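Side-chain contact in uncharacterized protein (Wolinella succinogenes, PDB 3JYG), which is of unknown function but belongs to the 6-pyruvoyl tetrahydropterin synthase family and carries a zinc ion held by three histidines: residues Q22-D27 with P32-R37. Residues are numbered along the deposited sequence; the frame is centred on the assembly and turned at random.
Sequences QELNPD and PCLSCR
Arg37 reaches across to the backbone of Gln22 and takes hold of a single carbonyl oxygen with two nitrogens, side-on: NE lies 2.9 Å from Gln22 O and NH2 of Arg37 2.8 Å from that same atom. NE sits in the carbonyl plane, on a lone pair, whereas NH2 stands 43° above that plane, though the oxygen stays close to the plane of the guanidinium. Extended as far as NE, the arginine chain passes alongside the carbonyl and turns its NE/NH2 edge to the oxygen. One face of the guanidinium carries CD1 of Leu34, displaced from the centre of the group, and CG of Glu23 meets its edge. The Glu23 carboxylate does not close a salt bridge, since OE2 stays 4.8 Å from Arg37 NH2.

The other polar link comes from the Gln22 side chain. With CG anti to the backbone N (chi1 -178°), the amide reaches over to Cys36, where OE1 accepts a weak bond from Cys36 N at 3.0 Å and lies against CB. NE2 points the other way, to a water shared with Ser35 OG and to Asp62 of a second subunit.

Both segments belong to the excursion between strands 3-17 and 40-52, the neighbours in the sheet whose histidines His17, His40 and His42 bind the zinc; the Cys36 side chain lies about 4 Å from the metal at its nearest atom. The family has the T-fold, whose subunits associate, and here the loop reaches the second subunit, where Asn25 N bonds His65.

Leu24 and Leu34, the latter the central residue of an inverse gamma turn, make the apolar contact, running alongside each other and pointing opposite ways, with CG of Leu24 3.9 Å from CD2 of Leu34. Separately, Leu24 CD1 packs against the backbone carbonyl of Cys33, 3.4 Å from its O.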
loop_
_atom_site.group_PDB
_atom_site.type_symbol
_atom_site.label_atom_id
_atom_site.label_comp_id
_atom_site.label_asym_id
_atom_site.label_seq_id
_atom_site.Cartn_x
_atom_site.Cartn_y
_atom_site.Cartn_z
ATOM N N GLN A 22 -24.296 -2.786 13.553
ATOM C CA GLN A 22 -24.266 -2.271 12.195
ATOM C C GLN A 22 -25.621 -1.622 11.760
ATOM O O GLN A 22 -26.691 -2.236 11.915
ATOM C CB GLN A 22 -23.857 -3.384 11.208
ATOM C CG GLN A 22 -23.768 -2.874 9.735
ATOM C CD GLN A 22 -23.777 -3.993 8.701
ATOM O OE1 GLN A 22 -24.423 -5.051 8.895
ATOM N NE2 GLN A 22 -23.075 -3.763 7.593
ATOM N N GLU A 23 -25.577 -0.401 11.216
ATOM C CA GLU A 23 -26.771 0.150 10.514
ATOM C C GLU A 23 -26.399 0.670 9.120
ATOM O O GLU A 23 -25.285 1.151 8.925
ATOM C CB GLU A 23 -27.432 1.286 11.305
ATOM C CG GLU A 23 -27.929 0.916 12.671
ATOM C CD GLU A 23 -28.280 2.152 13.524
ATOM O OE1 GLU A 23 -28.689 3.210 12.955
ATOM O OE2 GLU A 23 -28.150 2.061 14.765
ATOM N N LEU A 24 -27.327 0.598 8.162
ATOM C CA LEU A 24 -27.061 1.096 6.805
ATOM C C LEU A 24 -28.034 2.197 6.335
ATOM O O LEU A 24 -29.251 2.113 6.575
ATOM C CB LEU A 24 -27.061 -0.054 5.799
ATOM C CG LEU A 24 -25.964 -1.085 6.063
ATOM C CD1 LEU A 24 -26.204 -2.244 5.135
ATOM C CD2 LEU A 24 -24.568 -0.433 5.824
ATOM N N ASN A 25 -27.478 3.220 5.675
ATOM C CA ASN A 25 -28.255 4.159 4.848
ATOM C C ASN A 25 -28.473 3.510 3.456
ATOM O O ASN A 25 -27.525 3.387 2.662
ATOM C CB ASN A 25 -27.513 5.503 4.744
ATOM C CG ASN A 25 -28.304 6.565 3.979
ATOM O OD1 ASN A 25 -29.083 6.258 3.082
ATOM N ND2 ASN A 25 -28.094 7.819 4.335
ATOM N N PRO A 26 -29.713 3.068 3.160
ATOM C CA PRO A 26 -29.937 2.286 1.952
ATOM C C PRO A 26 -29.771 3.075 0.656
ATOM O O PRO A 26 -29.744 2.461 -0.415
ATOM C CB PRO A 26 -31.398 1.786 2.098
ATOM C CG PRO A 26 -31.818 2.146 3.469
ATOM C CD PRO A 26 -30.984 3.344 3.853
ATOM N N ASP A 27 -29.659 4.406 0.739
ATOM C CA ASP A 27 -29.378 5.228 -0.464
ATOM C C ASP A 27 -27.958 5.002 -0.999
ATOM O O ASP A 27 -27.702 5.173 -2.212
ATOM C CB ASP A 27 -29.551 6.721 -0.178
ATOM C CG ASP A 27 -30.984 7.098 0.186
ATOM O OD1 ASP A 27 -31.948 6.396 -0.236
ATOM O OD2 ASP A 27 -31.130 8.128 0.895
ATOM N N PRO A 32 -30.529 -2.987 2.019
ATOM C CA PRO A 32 -30.579 -2.688 3.470
ATOM C C PRO A 32 -30.080 -3.829 4.387
ATOM O O PRO A 32 -30.008 -3.642 5.608
ATOM C CB PRO A 32 -32.064 -2.392 3.735
ATOM C CG PRO A 32 -32.818 -2.813 2.474
ATOM C CD PRO A 32 -31.826 -3.446 1.506
ATOM N N CYS A 33 -29.722 -4.981 3.812
ATOM C CA CYS A 33 -29.402 -6.180 4.610
ATOM C C CYS A 33 -28.192 -5.960 5.525
ATOM O O CYS A 33 -27.126 -5.548 5.061
ATOM C CB CYS A 33 -29.188 -7.425 3.724
ATOM S SG CYS A 33 -29.112 -9.005 4.683
ATOM N N LEU A 34 -28.378 -6.257 6.812
ATOM C CA LEU A 34 -27.352 -6.032 7.845
ATOM C C LEU A 34 -26.449 -7.246 8.060
ATOM O O LEU A 34 -26.342 -7.786 9.143
ATOM C CB LEU A 34 -28.011 -5.564 9.156
ATOM C CG LEU A 34 -28.878 -4.304 9.038
ATOM C CD1 LEU A 34 -29.769 -4.131 10.276
ATOM C CD2 LEU A 34 -27.996 -3.045 8.753
ATOM N N SER A 35 -25.783 -7.642 6.991
ATOM C CA SER A 35 -25.008 -8.877 6.935
ATOM C C SER A 35 -23.840 -8.958 7.941
ATOM O O SER A 35 -23.473 -10.042 8.376
ATOM C CB SER A 35 -24.540 -9.104 5.481
ATOM O OG SER A 35 -23.400 -8.310 5.133
ATOM N N CYS A 36 -23.264 -7.811 8.320
ATOM C CA CYS A 36 -22.175 -7.781 9.290
ATOM C C CYS A 36 -22.672 -8.148 10.719
ATOM O O CYS A 36 -21.858 -8.545 11.586
ATOM C CB CYS A 36 -21.506 -6.410 9.272
ATOM S SG CYS A 36 -19.682 -6.331 9.216
ATOM N N ARG A 37 -24.004 -8.066 10.951
ATOM C CA ARG A 37 -24.572 -8.579 12.225
ATOM C C ARG A 37 -24.529 -10.124 12.290
ATOM O O ARG A 37 -24.746 -10.718 13.367
ATOM C CB ARG A 37 -26.021 -8.061 12.501
ATOM C CG ARG A 37 -26.107 -6.543 12.717
ATOM C CD ARG A 37 -27.532 -6.112 13.106
ATOM N NE ARG A 37 -27.648 -4.656 13.215
ATOM C CZ ARG A 37 -28.511 -4.007 14.012
ATOM N NH1 ARG A 37 -29.357 -4.671 14.794
ATOM N NH2 ARG A 37 -28.524 -2.677 14.036
HETATM O O HOH W 1 -22.897 -5.260 5.220
#